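Local coordinates for protein A52 (Vaccinia virus, PDB 2VVW), which targets host Toll-like receptor signalling complexes to suppress innate immunity, associating with IRAK2 to inhibit NF-kappa-B signalling and with TRAF6 to activate p38, at residues L44-E47 / I48-F51; K142-L145 / Q146-V150. All coordinates share one frame; numbering follows the deposited sequence.

Contact 1: residues L44-E47 / I48-F51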
ATOM      1  N   LEU A  44     -16.674  -5.020   3.470  1.00 25.21           N
ATOM      2  CA  LEU A  44     -15.640  -5.823   4.121  1.00 23.64           C
ATOM      3  C   LEU A  44     -14.831  -5.001   5.132  1.00 23.01           C
ATOM      4  O   LEU A  44     -14.747  -5.359   6.299  1.00 25.43           O
ATOM      5  CB  LEU A  44     -14.720  -6.459   3.082  1.00 23.07           C
ATOM      6  CG  LEU A  44     -13.505  -7.200   3.641  1.00 24.06           C
ATOM      7  CD1 LEU A  44     -13.939  -8.286   4.613  1.00 23.86           C
ATOM      8  CD2 LEU A  44     -12.661  -7.765   2.486  1.00 23.25           C
ATOM      9  N   PHE A  45     -14.204  -3.927   4.673  1.00 22.61           N
ATOM     10  CA  PHE A  45     -13.489  -3.000   5.558  1.00 23.38           C
ATOM     11  C   PHE A  45     -14.411  -2.406   6.626  1.00 25.24           C
ATOM     12  O   PHE A  45     -13.991  -2.226   7.759  1.00 24.04           O
ATOM     13  CB  PHE A  45     -12.844  -1.843   4.758  1.00 22.83           C
ATOM     14  CG  PHE A  45     -11.530  -2.207   4.070  1.00 20.25           C
ATOM     15  CD1 PHE A  45     -11.105  -3.514   3.957  1.00 18.78           C
ATOM     16  CD2 PHE A  45     -10.745  -1.211   3.514  1.00 18.04           C
ATOM     17  CE1 PHE A  45      -9.914  -3.811   3.315  1.00 18.57           C
ATOM     18  CE2 PHE A  45      -9.547  -1.497   2.886  1.00 19.50           C
ATOM     19  CZ  PHE A  45      -9.144  -2.801   2.773  1.00 17.50           C
ATOM     20  N   ASN A  46     -15.655  -2.102   6.270  1.00 26.84           N
ATOM     21  CA  ASN A  46     -16.594  -1.581   7.275  1.00 29.67           C
ATOM     22  C   ASN A  46     -16.853  -2.574   8.438  1.00 29.72           C
ATOM     23  O   ASN A  46     -17.054  -2.155   9.584  1.00 29.90           O
ATOM     24  CB  ASN A  46     -17.902  -1.099   6.631  1.00 33.85           C
ATOM     25  CG  ASN A  46     -17.794   0.315   6.044  1.00 37.68           C
ATOM     26  OD1 ASN A  46     -16.959   1.130   6.460  1.00 42.60           O
ATOM     27  ND2 ASN A  46     -18.651   0.608   5.078  1.00 42.55           N
ATOM     28  N   GLU A  47     -16.813  -3.876   8.162  1.00 28.02           N
ATOM     29  CA  GLU A  47     -16.900  -4.880   9.234  1.00 28.33           C
ATOM     30  C   GLU A  47     -15.633  -4.920  10.079  1.00 26.50           C
ATOM     31  O   GLU A  47     -15.702  -5.010  11.318  1.00 26.56           O
ATOM     32  CB  GLU A  47     -17.177  -6.284   8.679  1.00 27.75           C
ATOM     33  CG  GLU A  47     -18.582  -6.472   8.169  1.00 31.26           C
ATOM     34  CD  GLU A  47     -19.642  -6.196   9.232  1.00 34.69           C
ATOM     35  OE1 GLU A  47     -19.485  -6.685  10.368  1.00 31.76           O
ATOM     36  OE2 GLU A  47     -20.630  -5.495   8.926  1.00 38.68           O
ATOM     37  N   ILE A  48     -14.483  -4.854   9.416  1.00 24.31           N
ATOM     38  CA  ILE A  48     -13.213  -4.889  10.119  1.00 23.40           C
ATOM     39  C   ILE A  48     -13.104  -3.660  11.028  1.00 24.32           C
ATOM     40  O   ILE A  48     -12.605  -3.754  12.147  1.00 23.76           O
ATOM     41  CB  ILE A  48     -12.017  -4.997   9.169  1.00 22.72           C
ATOM     42  CG1 ILE A  48     -12.071  -6.325   8.394  1.00 19.82           C
ATOM     43  CG2 ILE A  48     -10.700  -4.926   9.964  1.00 19.61           C
ATOM     44  CD1 ILE A  48     -11.090  -6.417   7.301  1.00 19.30           C
ATOM     45  N   LYS A  49     -13.616  -2.525  10.557  1.00 24.96           N
ATOM     46  CA  LYS A  49     -13.628  -1.284  11.331  1.00 26.49           C
ATOM     47  C   LYS A  49     -14.393  -1.425  12.657  1.00 26.86           C
ATOM     48  O   LYS A  49     -14.057  -0.781  13.655  1.00 26.46           O
ATOM     49  CB  LYS A  49     -14.205  -0.157  10.474  1.00 27.76           C
ATOM     50  CG  LYS A  49     -14.217   1.193  11.166  1.00 34.92           C
ATOM     51  CD  LYS A  49     -14.216   2.383  10.192  1.00 35.90           C
ATOM     52  CE  LYS A  49     -15.550   2.622   9.535  1.00 42.89           C
ATOM     53  NZ  LYS A  49     -15.738   4.078   9.201  1.00 47.48           N
ATOM     54  N   LYS A  50     -15.405  -2.287  12.680  1.00 27.48           N
ATOM     55  CA  LYS A  50     -16.131  -2.555  13.908  1.00 27.84           C
ATOM     56  C   LYS A  50     -15.246  -3.190  14.993  1.00 25.86           C
ATOM     57  O   LYS A  50     -15.596  -3.131  16.165  1.00 25.89           O
ATOM     58  CB  LYS A  50     -17.377  -3.408  13.628  1.00 29.15           C
ATOM     59  CG  LYS A  50     -18.385  -2.723  12.738  1.00 33.07           C
ATOM     60  CD  LYS A  50     -19.616  -3.579  12.539  1.00 35.06           C
ATOM     61  CE  LYS A  50     -20.563  -2.950  11.525  1.00 37.27           C
ATOM     62  NZ  LYS A  50     -21.754  -3.808  11.294  1.00 40.73           N
ATOM     63  N   PHE A  51     -14.112  -3.789  14.613  1.00 25.14           N
ATOM     64  CA  PHE A  51     -13.168  -4.359  15.576  1.00 24.68           C
ATOM     65  C   PHE A  51     -12.577  -3.330  16.544  1.00 25.90           C
ATOM     66  O   PHE A  51     -11.996  -3.710  17.561  1.00 24.40           O
ATOM     67  CB  PHE A  51     -11.992  -5.072  14.886  1.00 25.03           C
ATOM     68  CG  PHE A  51     -12.370  -6.297  14.072  1.00 23.55           C
ATOM     69  CD1 PHE A  51     -13.674  -6.756  13.974  1.00 27.70           C
ATOM     70  CD2 PHE A  51     -11.374  -6.996  13.403  1.00 28.45           C
ATOM     71  CE1 PHE A  51     -13.977  -7.885  13.227  1.00 29.24           C
ATOM     72  CE2 PHE A  51     -11.666  -8.142  12.662  1.00 27.03           C
ATOM     73  CZ  PHE A  51     -12.971  -8.586  12.577  1.00 25.91           C
TER
HETATM   74  O   HOH W   1     -21.495  -6.676  12.071  1.00 36.50           O
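Glu47 and Lys50, three residues apart in residues 44-51 of this Bcl-2-like helical bundle, form a salt bridge in which Lys50 NZ lies 3.1 Å from Glu47 OE2. The ammonium reaches that oxygen on its syn side but 29° out of the carboxylate plane. A water completes the bridge, donating to Glu47 OE1 at 2.6 Å and accepting from Lys50 NZ, so both carboxylate oxygens are engaged. The two side chains run alongside each other in the same direction: Lys50 is fully extended beyond CG, whereas Glu47 bends at chi2 (-58°), which folds its carboxylate back toward the lysine's end. The aliphatic part of Glu47 meanwhile packs on helix 135-153.

Two helical i to i+4 bonds support this turn, Ile48 N to Leu44 O and the shorter Lys49 N to Phe45 O at 2.8 Å. Lys50 N makes just a weak i to i+3 bond to Glu47 O. On the buried side, Ile48 CD1 approaches Leu44 CD1 at 4.3 Å and comes obliquely to the Phe45 ring; Tyr28 and Tyr41 meet that ring edge-to-face. One face of the Phe51 ring is covered by Ile48 CA, 4.1 Å above the plane and over its centre.

Contact 2: residues K142-L145 / Q146-V150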
ATOM      1  N   LYS A 142     -11.915 -14.967   9.469  1.00 28.16           N
ATOM      2  CA  LYS A 142     -12.544 -14.954   8.141  1.00 27.95           C
ATOM      3  C   LYS A 142     -13.977 -15.484   8.198  1.00 28.86           C
ATOM      4  O   LYS A 142     -14.898 -14.852   7.685  1.00 28.00           O
ATOM      5  CB  LYS A 142     -11.710 -15.780   7.157  1.00 29.20           C
ATOM      6  CG  LYS A 142     -12.066 -15.553   5.700  1.00 28.25           C
ATOM      7  CD  LYS A 142     -11.358 -16.553   4.801  1.00 29.95           C
ATOM      8  CE  LYS A 142     -11.609 -16.244   3.343  1.00 28.74           C
ATOM      9  NZ  LYS A 142     -10.799 -17.105   2.467  1.00 29.46           N
ATOM     10  N   SER A 143     -14.152 -16.632   8.849  1.00 30.49           N
ATOM     11  CA  SER A 143     -15.472 -17.218   9.054  1.00 32.52           C
ATOM     12  C   SER A 143     -16.427 -16.283   9.763  1.00 32.07           C
ATOM     13  O   SER A 143     -17.581 -16.186   9.386  1.00 32.51           O
ATOM     14  CB  SER A 143     -15.366 -18.519   9.835  1.00 33.94           C
ATOM     15  OG  SER A 143     -14.727 -19.494   9.046  1.00 38.33           O
ATOM     16  N   ILE A 144     -15.936 -15.605  10.796  1.00 31.57           N
ATOM     17  CA  ILE A 144     -16.752 -14.671  11.554  1.00 31.61           C
ATOM     18  C   ILE A 144     -17.179 -13.516  10.661  1.00 30.12           C
ATOM     19  O   ILE A 144     -18.358 -13.157  10.655  1.00 29.71           O
ATOM     20  CB  ILE A 144     -16.019 -14.182  12.834  1.00 31.97           C
ATOM     21  CG1 ILE A 144     -16.004 -15.307  13.876  1.00 33.37           C
ATOM     22  CG2 ILE A 144     -16.682 -12.916  13.434  1.00 30.89           C
ATOM     23  CD1 ILE A 144     -15.190 -15.000  15.129  1.00 32.96           C
ATOM     24  N   LEU A 145     -16.234 -12.973   9.885  1.00 27.87           N
ATOM     25  CA  LEU A 145     -16.517 -11.842   8.999  1.00 27.43           C
ATOM     26  C   LEU A 145     -17.527 -12.226   7.934  1.00 28.69           C
ATOM     27  O   LEU A 145     -18.464 -11.484   7.658  1.00 29.09           O
ATOM     28  CB  LEU A 145     -15.230 -11.319   8.350  1.00 26.33           C
ATOM     29  CG  LEU A 145     -14.362 -10.417   9.226  1.00 24.83           C
ATOM     30  CD1 LEU A 145     -12.950 -10.261   8.648  1.00 21.61           C
ATOM     31  CD2 LEU A 145     -15.026  -9.045   9.393  1.00 23.19           C
ATOM     32  N   GLN A 146     -17.340 -13.409   7.355  1.00 29.34           N
ATOM     33  CA  GLN A 146     -18.268 -13.932   6.368  1.00 30.82           C
ATOM     34  C   GLN A 146     -19.681 -14.018   6.930  1.00 33.06           C
ATOM     35  O   GLN A 146     -20.634 -13.598   6.265  1.00 33.72           O
ATOM     36  CB  GLN A 146     -17.809 -15.301   5.876  1.00 31.58           C
ATOM     37  CG  GLN A 146     -16.591 -15.262   4.961  1.00 28.39           C
ATOM     38  CD  GLN A 146     -16.084 -16.656   4.594  1.00 31.05           C
ATOM     39  OE1 GLN A 146     -16.098 -17.567   5.414  1.00 36.74           O
ATOM     40  NE2 GLN A 146     -15.643 -16.822   3.356  1.00 27.76           N
ATOM     41  N   ASN A 147     -19.813 -14.560   8.141  1.00 33.93           N
ATOM     42  CA  ASN A 147     -21.110 -14.615   8.823  1.00 37.72           C
ATOM     43  C   ASN A 147     -21.731 -13.238   8.980  1.00 37.26           C
ATOM     44  O   ASN A 147     -22.919 -13.055   8.729  1.00 38.35           O
ATOM     45  CB  ASN A 147     -20.983 -15.230  10.226  1.00 39.97           C
ATOM     46  CG  ASN A 147     -20.760 -16.720  10.194  1.00 44.97           C
ATOM     47  OD1 ASN A 147     -21.211 -17.409   9.283  1.00 51.48           O
ATOM     48  ND2 ASN A 147     -20.054 -17.229  11.197  1.00 50.84           N
ATOM     49  N   ARG A 148     -20.922 -12.282   9.423  1.00 36.01           N
ATOM     50  CA  ARG A 148     -21.414 -10.931   9.682  1.00 36.64           C
ATOM     51  C   ARG A 148     -21.862 -10.241   8.402  1.00 36.27           C
ATOM     52  O   ARG A 148     -22.829  -9.473   8.416  1.00 37.41           O
ATOM     53  CB  ARG A 148     -20.352 -10.102  10.398  1.00 35.34           C
ATOM     54  CG  ARG A 148     -20.163 -10.535  11.848  1.00 36.36           C
ATOM     55  CD  ARG A 148     -19.129  -9.705  12.585  1.00 35.09           C
ATOM     56  NE  ARG A 148     -18.906 -10.219  13.944  1.00 36.02           N
ATOM     57  CZ  ARG A 148     -18.073  -9.689  14.843  1.00 34.31           C
ATOM     58  NH1 ARG A 148     -17.371  -8.602  14.569  1.00 32.31           N
ATOM     59  NH2 ARG A 148     -17.944 -10.258  16.032  1.00 35.10           N
ATOM     60  N   LEU A 149     -21.170 -10.528   7.302  1.00 34.20           N
ATOM     61  CA  LEU A 149     -21.537  -9.971   5.995  1.00 35.93           C
ATOM     62  C   LEU A 149     -22.875 -10.533   5.493  1.00 39.76           C
ATOM     63  O   LEU A 149     -23.687  -9.802   4.923  1.00 40.53           O
ATOM     64  CB  LEU A 149     -20.419 -10.208   4.977  1.00 33.72           C
ATOM     65  CG  LEU A 149     -19.192  -9.328   5.252  1.00 31.52           C
ATOM     66  CD1 LEU A 149     -17.961  -9.810   4.496  1.00 30.61           C
ATOM     67  CD2 LEU A 149     -19.492  -7.871   4.910  1.00 32.13           C
ATOM     68  N   VAL A 150     -23.100 -11.827   5.711  1.00 43.30           N
ATOM     69  CA  VAL A 150     -24.390 -12.456   5.382  1.00 48.30           C
ATOM     70  C   VAL A 150     -25.544 -11.749   6.103  1.00 51.85           C
ATOM     71  O   VAL A 150     -26.561 -11.437   5.488  1.00 54.14           O
ATOM     72  CB  VAL A 150     -24.393 -13.977   5.719  1.00 48.91           C
ATOM     73  CG1 VAL A 150     -25.812 -14.530   5.740  1.00 50.42           C
ATOM     74  CG2 VAL A 150     -23.529 -14.740   4.719  1.00 46.84           C
TER
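Ile144 and Arg148, one turn apart on helix 135-153, run side by side in the same direction, and the methyl CG2 of Ile144 sits over one face of the guanidinium. It lies 3.4 Å above that plane, offset toward the rim, and is nearest to Arg148 NE at 3.5 Å. The isoleucine presents this methyl because CG2 stands anti to the backbone N while CG1 lies beside it (chi1 -74°); the arginine, extended from CG to NE, runs along the isoleucine and lays its flat group against that methyl. Tyr97 of helix 96-115 touches both side chains.

Further round the helix, Lys142 and Gln146 cross obliquely, Lys142 CE coming to 4.1 Å from Gln146 NE2. Their polar ends are held by main-chain oxygens of the N-terminal stretch ahead of helix 21-35: Lys142 NZ by Asp19 O, and Gln146 NE2 by Leu15 O. Gln146 CG also presses on Lys142 O at 3.2 Å. Leu149 bears on the previous turn in a similar way, with its CG 3.3 Å from Leu145 O, and both leucines pack on Leu15.

Beneath these side chains four successive i to i+4 bonds fix the spacing. Gln146 N to Lys142 O, at 2.9 Å with an N-H...O angle of 167°, is the straightest of them, and Leu149 N to Leu145 O is as short, at 2.9 Å. Since Ile144 meets the guanidinium through a methyl over its face, the contact is van der Waals packing on a charged flat group: it uses none of the guanidinium N-H groups and does nothing to balance the charge.

How the contacts relate
From the N terminus, the chain passes through helix 21-35 before reaching contact 1 (44-51), which lies on helix 43-49 and runs on to Phe51. Contact 2 (142-150) follows much later, within helix 135-153. Each is a local contact along continuous chain, so neither closes a long loop, and the two stand in series without nesting or crossing. Their centres are about 11 Å apart, yet they touch directly: Glu47 CB packs on Leu145 CD2 at 3.6 Å, and Phe51 CE1 comes to 3.7 Å from Arg148 NH1, as packing. Helix 43-49 is thereby joined to helix 135-153, with helices 21-35 and 96-115 touching both contacts.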